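Local coordinates for ferric uptake regulation protein (Pseudomonas aeruginosa, PDB 1MZB), which probably acts as an iron-responsive transcriptional regulator that binds DNA through a winged-helix domain and so controls iron homeostasis, at residues H72-G77 / H91-D96; Q62-A65 / V70-N73. All coordinates share one frame; numbering follows the deposited sequence.

Contact 1. Residues H72-G77 / H91-D96; sequences HNFDGG and HMVCVD. With ZN (zinc ion), chain D; ZN (zinc ion), chain C.
His91 NE2 binds a zinc ion at 2.0 Å, and the imidazole behind that bond is packed by Phe74 and His72. His34, Glu82 and Glu102 complete the site, so the metal fixes one end of the ring. Phe74 CZ stands 3.4 Å above the His91 ring plane, over its centre, and comes equally close to His91 CG. The planes of these two rings are inclined at 48°. His72 forms a T-shaped pair with His91, the edge of His91 directed at the His72 face, with planes at 67° and the two CE1 atoms 3.5 Å apart. Phe74 also bridges back within its own segment, its CZ above the rim of the His72 ring. For Phe74, CG lies anti to the carbonyl carbon (chi1 -60°), which sends the ring toward strand 90-94. There Phe74 CD1 meets Val93 CG2 at 3.7 Å. Farther along the loop, Asp75 OD2 binds a second zinc ion at 1.9 Å, shared with His78, while Asp75 OD1 accepts from Gly77 N at 2.8 Å and closes an Asx turn. His72, Phe74 and His91 together form an aromatic cluster behind the zinc site of two histidines and two glutamates, where the loop after strand 69-72 meets strand 90-94.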
ATOM      1  N   HIS A  72     -11.700 -12.196  -0.870  1.00 27.77           N
ATOM      2  CA  HIS A  72     -10.737 -13.129  -0.324  1.00 28.64           C
ATOM      3  C   HIS A  72     -11.489 -14.052   0.650  1.00 26.09           C
ATOM      4  O   HIS A  72     -12.530 -13.687   1.152  1.00 28.07           O
ATOM      5  CB  HIS A  72      -9.696 -12.385   0.526  1.00 29.16           C
ATOM      6  CG  HIS A  72      -8.662 -11.634  -0.260  1.00 35.19           C
ATOM      7  ND1 HIS A  72      -8.561 -10.259  -0.218  1.00 38.68           N
ATOM      8  CD2 HIS A  72      -7.605 -12.066  -0.983  1.00 35.99           C
ATOM      9  CE1 HIS A  72      -7.483  -9.877  -0.876  1.00 37.57           C
ATOM     10  NE2 HIS A  72      -6.880 -10.953  -1.348  1.00 39.72           N
ATOM     11  N   ASN A  73     -10.968 -15.256   0.870  1.00 27.37           N
ATOM     12  CA  ASN A  73     -11.593 -16.149   1.853  1.00 27.40           C
ATOM     13  C   ASN A  73     -10.377 -16.615   2.645  1.00 28.86           C
ATOM     14  O   ASN A  73      -9.633 -17.521   2.223  1.00 28.77           O
ATOM     15  CB  ASN A  73     -12.280 -17.332   1.200  1.00 30.66           C
ATOM     16  CG  ASN A  73     -13.031 -18.160   2.202  1.00 31.71           C
ATOM     17  OD1 ASN A  73     -12.587 -18.288   3.344  1.00 31.61           O
ATOM     18  ND2 ASN A  73     -14.184 -18.712   1.800  1.00 34.86           N
ATOM     19  N   PHE A  74     -10.150 -15.981   3.781  1.00 27.80           N
ATOM     20  CA  PHE A  74      -8.975 -16.319   4.587  1.00 27.64           C
ATOM     21  C   PHE A  74      -9.136 -17.436   5.606  1.00 27.52           C
ATOM     22  O   PHE A  74      -8.160 -18.152   5.890  1.00 26.87           O
ATOM     23  CB  PHE A  74      -8.482 -15.079   5.344  1.00 27.28           C
ATOM     24  CG  PHE A  74      -8.079 -13.927   4.444  1.00 28.82           C
ATOM     25  CD1 PHE A  74      -7.067 -14.084   3.497  1.00 28.79           C
ATOM     26  CD2 PHE A  74      -8.654 -12.665   4.620  1.00 30.09           C
ATOM     27  CE1 PHE A  74      -6.616 -12.967   2.728  1.00 29.11           C
ATOM     28  CE2 PHE A  74      -8.220 -11.565   3.861  1.00 30.68           C
ATOM     29  CZ  PHE A  74      -7.206 -11.714   2.926  1.00 28.23           C
ATOM     30  N   ASP A  75     -10.330 -17.595   6.166  1.00 26.63           N
ATOM     31  CA  ASP A  75     -10.491 -18.650   7.167  1.00 29.10           C
ATOM     32  C   ASP A  75     -11.250 -19.828   6.608  1.00 30.27           C
ATOM     33  O   ASP A  75     -11.512 -20.793   7.327  1.00 30.52           O
ATOM     34  CB  ASP A  75     -11.139 -18.111   8.453  1.00 27.81           C
ATOM     35  CG  ASP A  75     -12.621 -17.761   8.302  1.00 27.67           C
ATOM     36  OD1 ASP A  75     -13.254 -18.041   7.247  1.00 27.09           O
ATOM     37  OD2 ASP A  75     -13.176 -17.201   9.283  1.00 26.14           O
ATOM     38  N   GLY A  76     -11.565 -19.766   5.307  1.00 27.83           N
ATOM     39  CA  GLY A  76     -12.274 -20.857   4.663  1.00 27.77           C
ATOM     40  C   GLY A  76     -13.793 -20.785   4.734  1.00 28.47           C
ATOM     41  O   GLY A  76     -14.485 -21.273   3.835  1.00 29.82           O
ATOM     42  N   GLY A  77     -14.309 -20.119   5.766  1.00 27.19           N
ATOM     43  CA  GLY A  77     -15.737 -20.075   5.974  1.00 25.43           C
ATOM     44  C   GLY A  77     -16.484 -18.787   5.683  1.00 26.39           C
ATOM     45  O   GLY A  77     -17.723 -18.790   5.740  1.00 23.87           O
ATOM     46  N   HIS A  91      -1.227 -10.882   2.290  1.00 27.23           N
ATOM     47  CA  HIS A  91      -1.697 -11.098   3.663  1.00 24.33           C
ATOM     48  C   HIS A  91      -1.076 -12.251   4.397  1.00 27.30           C
ATOM     49  O   HIS A  91      -0.778 -13.281   3.798  1.00 25.55           O
ATOM     50  CB  HIS A  91      -3.234 -11.373   3.649  1.00 24.71           C
ATOM     51  CG  HIS A  91      -4.069 -10.299   3.022  1.00 25.88           C
ATOM     52  ND1 HIS A  91      -4.192 -10.167   1.659  1.00 25.90           N
ATOM     53  CD2 HIS A  91      -4.762  -9.307   3.623  1.00 25.07           C
ATOM     54  CE1 HIS A  91      -4.943  -9.106   1.471  1.00 28.00           C
ATOM     55  NE2 HIS A  91      -5.307  -8.561   2.613  1.00 23.88           N
ATOM     56  N   MET A  92      -0.889 -12.069   5.705  1.00 26.32           N
ATOM     57  CA  MET A  92      -0.480 -13.156   6.574  1.00 26.87           C
ATOM     58  C   MET A  92      -1.788 -13.471   7.349  1.00 26.81           C
ATOM     59  O   MET A  92      -2.543 -12.557   7.729  1.00 28.83           O
ATOM     60  CB  MET A  92       0.586 -12.704   7.574  1.00 27.07           C
ATOM     61  CG  MET A  92       1.960 -12.757   6.972  1.00 33.04           C
ATOM     62  SD  MET A  92       3.143 -12.062   8.075  1.00 38.01           S
ATOM     63  CE  MET A  92       2.870 -12.970   9.450  1.00 38.28           C
ATOM     64  N   VAL A  93      -2.090 -14.753   7.515  1.00 26.97           N
ATOM     65  CA  VAL A  93      -3.304 -15.137   8.251  1.00 27.06           C
ATOM     66  C   VAL A  93      -2.893 -16.081   9.385  1.00 27.09           C
ATOM     67  O   VAL A  93      -2.223 -17.092   9.143  1.00 25.66           O
ATOM     68  CB  VAL A  93      -4.288 -15.865   7.320  1.00 26.99           C
ATOM     69  CG1 VAL A  93      -5.566 -16.215   8.078  1.00 30.53           C
ATOM     70  CG2 VAL A  93      -4.640 -14.975   6.148  1.00 28.36           C
ATOM     71  N   CYS A  94      -3.289 -15.742  10.609  1.00 29.08           N
ATOM     72  CA  CYS A  94      -2.991 -16.553  11.795  1.00 30.75           C
ATOM     73  C   CYS A  94      -3.989 -17.692  11.748  1.00 29.34           C
ATOM     74  O   CYS A  94      -5.182 -17.488  11.940  1.00 28.82           O
ATOM     75  CB  CYS A  94      -3.188 -15.723  13.056  1.00 32.69           C
ATOM     76  SG  CYS A  94      -1.940 -14.459  13.187  1.00 42.12           S
ATOM     77  N   VAL A  95      -3.492 -18.895  11.488  1.00 26.78           N
ATOM     78  CA  VAL A  95      -4.376 -20.022  11.327  1.00 30.04           C
ATOM     79  C   VAL A  95      -5.210 -20.331  12.537  1.00 28.80           C
ATOM     80  O   VAL A  95      -6.364 -20.698  12.408  1.00 30.08           O
ATOM     81  CB  VAL A  95      -3.619 -21.315  10.914  1.00 29.84           C
ATOM     82  CG1 VAL A  95      -2.803 -21.078   9.644  1.00 31.99           C
ATOM     83  CG2 VAL A  95      -2.727 -21.786  12.030  1.00 32.77           C
ATOM     84  N   ASP A  96      -4.637 -20.150  13.717  1.00 29.40           N
ATOM     85  CA  ASP A  96      -5.375 -20.503  14.917  1.00 31.07           C
ATOM     86  C   ASP A  96      -6.443 -19.509  15.350  1.00 30.78           C
ATOM     87  O   ASP A  96      -7.460 -19.890  15.923  1.00 29.60           O
ATOM     88  CB  ASP A  96      -4.364 -20.751  16.051  1.00 32.67           C
ATOM     89  CG  ASP A  96      -3.503 -21.982  15.794  1.00 35.61           C
ATOM     90  OD1 ASP A  96      -3.991 -22.922  15.130  1.00 38.97           O
ATOM     91  OD2 ASP A  96      -2.334 -22.021  16.258  1.00 42.06           O
TER
HETATM   92 ZN    ZN D 203     -15.024 -16.707   9.091  1.00 26.38          ZN
HETATM   93 ZN    ZN C 202      -6.280  -6.805   2.983  1.00 31.30          ZN

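Contact 2. Residues Q62-A65 / V70-N73; sequences QFEA and VRHN
Glu64 of helix 53-66 meets Arg71 of strand 69-72, and the strand comes in beside the helix at Val70, whose CA lies 5.5 Å from Glu64 CA, the nearest such pair across the contact. The Val70 side chain nevertheless leaves the helix. Its CG1 stands 3.7 Å above the plane of the His72 ring, toward the rim, so it packs over that ring and on Ala84, not on the helix.

Arg71 carries the contact. Its CB points toward the helix, and Glu64 CG comes within 4.0 Å of Arg71 CB. Glu64 reaches it with CG anti to the backbone N (chi1 -178°) and then turns about the CB-CG bond, which brings one carboxylate oxygen, OE1, across the arginine stem. Glu64 OE1 is closer to carbon than to nitrogen, 3.3 Å from Arg71 CD. The same oxygen sits at the edge of the guanidinium, near its plane, but Glu64 OE1 and Arg71 NH1 are 3.9 Å apart: a long salt bridge, probably more electrostatic than directional. Carboxylate and guanidinium planes stand 82° apart, so the two groups do not face each other as a bidentate bridge would. The firmer polar partner of Arg71 NH1 is the hydroxyl of Tyr57, seven residues before Glu64 on the same helix.

At His72 the side chain turns off to Glu82, with a weak bond through ND1, and by Asn73 the chain has moved away from the helix. Arg71 thus meets helix 53-66 through Tyr57 and, weakly, Glu64; Glu64 also packs on Val69, and a backbone bond joins Phe63 and Val69. Phe63 packs against helix 18-28, while strand 69-72 pairs antiparallel with strand 80-83, an arrangement consistent with the helix and wing of a winged-helix domain.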
ATOM      1  N   GLN A  62     -21.076  -7.182  -7.356  1.00 28.98           N
ATOM      2  CA  GLN A  62     -21.027  -6.325  -8.565  1.00 30.41           C
ATOM      3  C   GLN A  62     -19.685  -5.589  -8.536  1.00 30.15           C
ATOM      4  O   GLN A  62     -18.994  -5.504  -9.564  1.00 28.61           O
ATOM      5  CB  GLN A  62     -22.202  -5.326  -8.569  1.00 30.01           C
ATOM      6  CG  GLN A  62     -23.606  -5.961  -8.620  1.00 36.00           C
ATOM      7  CD  GLN A  62     -24.761  -4.974  -8.777  1.00 42.20           C
ATOM      8  OE1 GLN A  62     -24.828  -3.939  -8.093  1.00 43.72           O
ATOM      9  NE2 GLN A  62     -25.698  -5.300  -9.687  1.00 43.34           N
ATOM     10  N   PHE A  63     -19.308  -5.071  -7.358  1.00 29.77           N
ATOM     11  CA  PHE A  63     -18.045  -4.345  -7.195  1.00 28.80           C
ATOM     12  C   PHE A  63     -16.846  -5.239  -7.443  1.00 29.90           C
ATOM     13  O   PHE A  63     -15.837  -4.819  -7.996  1.00 28.42           O
ATOM     14  CB  PHE A  63     -17.916  -3.767  -5.773  1.00 27.39           C
ATOM     15  CG  PHE A  63     -18.766  -2.564  -5.522  1.00 28.62           C
ATOM     16  CD1 PHE A  63     -19.607  -2.066  -6.507  1.00 29.95           C
ATOM     17  CD2 PHE A  63     -18.741  -1.944  -4.288  1.00 28.33           C
ATOM     18  CE1 PHE A  63     -20.406  -0.962  -6.257  1.00 30.82           C
ATOM     19  CE2 PHE A  63     -19.551  -0.833  -4.030  1.00 29.07           C
ATOM     20  CZ  PHE A  63     -20.380  -0.349  -5.013  1.00 31.74           C
ATOM     21  N   GLU A  64     -16.959  -6.494  -7.024  1.00 28.92           N
ATOM     22  CA  GLU A  64     -15.868  -7.422  -7.191  1.00 30.71           C
ATOM     23  C   GLU A  64     -15.613  -7.736  -8.669  1.00 31.41           C
ATOM     24  O   GLU A  64     -14.472  -7.741  -9.132  1.00 31.46           O
ATOM     25  CB  GLU A  64     -16.192  -8.709  -6.441  1.00 34.59           C
ATOM     26  CG  GLU A  64     -15.102  -9.728  -6.518  1.00 41.53           C
ATOM     27  CD  GLU A  64     -15.662 -11.057  -6.945  1.00 49.72           C
ATOM     28  OE1 GLU A  64     -16.230 -11.770  -6.077  1.00 51.28           O
ATOM     29  OE2 GLU A  64     -15.574 -11.362  -8.168  1.00 51.06           O
ATOM     30  N   ALA A  65     -16.681  -8.027  -9.379  1.00 31.25           N
ATOM     31  CA  ALA A  65     -16.592  -8.366 -10.801  1.00 34.91           C
ATOM     32  C   ALA A  65     -16.024  -7.201 -11.604  1.00 36.51           C
ATOM     33  O   ALA A  65     -15.264  -7.396 -12.567  1.00 37.12           O
ATOM     34  CB  ALA A  65     -17.955  -8.725 -11.311  1.00 32.82           C
ATOM     35  N   VAL A  70     -11.817  -6.652  -4.121  1.00 24.89           N
ATOM     36  CA  VAL A  70     -11.254  -7.977  -4.309  1.00 29.26           C
ATOM     37  C   VAL A  70     -11.929  -8.800  -3.216  1.00 30.50           C
ATOM     38  O   VAL A  70     -12.140  -8.293  -2.119  1.00 30.63           O
ATOM     39  CB  VAL A  70      -9.739  -7.989  -4.044  1.00 31.50           C
ATOM     40  CG1 VAL A  70      -9.216  -9.409  -4.143  1.00 36.04           C
ATOM     41  CG2 VAL A  70      -9.004  -7.091  -5.085  1.00 39.46           C
ATOM     42  N   ARG A  71     -12.265 -10.041  -3.520  1.00 28.72           N
ATOM     43  CA  ARG A  71     -12.884 -10.927  -2.546  1.00 30.08           C
ATOM     44  C   ARG A  71     -11.817 -11.948  -2.167  1.00 31.19           C
ATOM     45  O   ARG A  71     -11.117 -12.509  -3.024  1.00 29.42           O
ATOM     46  CB  ARG A  71     -14.109 -11.597  -3.179  1.00 30.97           C
ATOM     47  CG  ARG A  71     -14.731 -12.736  -2.386  1.00 32.64           C
ATOM     48  CD  ARG A  71     -15.708 -13.505  -3.280  1.00 34.45           C
ATOM     49  NE  ARG A  71     -16.608 -14.380  -2.549  1.00 40.84           N
ATOM     50  CZ  ARG A  71     -17.934 -14.296  -2.613  1.00 40.15           C
ATOM     51  NH1 ARG A  71     -18.514 -13.365  -3.379  1.00 44.98           N
ATOM     52  NH2 ARG A  71     -18.676 -15.142  -1.918  1.00 44.80           N
ATOM     53  N   HIS A  72     -11.700 -12.196  -0.870  1.00 27.77           N
ATOM     54  CA  HIS A  72     -10.737 -13.129  -0.324  1.00 28.64           C
ATOM     55  C   HIS A  72     -11.489 -14.052   0.650  1.00 26.09           C
ATOM     56  O   HIS A  72     -12.530 -13.687   1.152  1.00 28.07           O
ATOM     57  CB  HIS A  72      -9.696 -12.385   0.526  1.00 29.16           C
ATOM     58  CG  HIS A  72      -8.662 -11.634  -0.260  1.00 35.19           C
ATOM     59  ND1 HIS A  72      -8.561 -10.259  -0.218  1.00 38.68           N
ATOM     60  CD2 HIS A  72      -7.605 -12.066  -0.983  1.00 35.99           C
ATOM     61  CE1 HIS A  72      -7.483  -9.877  -0.876  1.00 37.57           C
ATOM     62  NE2 HIS A  72      -6.880 -10.953  -1.348  1.00 39.72           N
ATOM     63  N   ASN A  73     -10.968 -15.256   0.870  1.00 27.37           N
ATOM     64  CA  ASN A  73     -11.593 -16.149   1.853  1.00 27.40           C
ATOM     65  C   ASN A  73     -10.377 -16.615   2.645  1.00 28.86           C
ATOM     66  O   ASN A  73      -9.633 -17.521   2.223  1.00 28.77           O
ATOM     67  CB  ASN A  73     -12.280 -17.332   1.200  1.00 30.66           C
ATOM     68  CG  ASN A  73     -13.031 -18.160   2.202  1.00 31.71           C
ATOM     69  OD1 ASN A  73     -12.587 -18.288   3.344  1.00 31.61           O
ATOM     70  ND2 ASN A  73     -14.184 -18.712   1.800  1.00 34.86           N
TER

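Contact 2 comes first along the chain, running from helix 53-66 into strand 69-72; contact 1 takes over at its end, with His72 and Asn73 common to both, and reaches across to strand 90-94. Their centres lie 16 Å apart, and beyond the shared residues they do not touch. Strand 69-72 belongs to the two-stranded sheet with 80-83, whereas strand 90-94 is the middle of a three-stranded sheet, between 100-103 and 129-132. Contact 2 therefore lies within the helix-and-wing part; contact 1 joins the wing to the second sheet. The zinc ion there takes His34 and Glu82 from the former part and His91 and Glu102 from the sheet, consistent with metal binding holding them together.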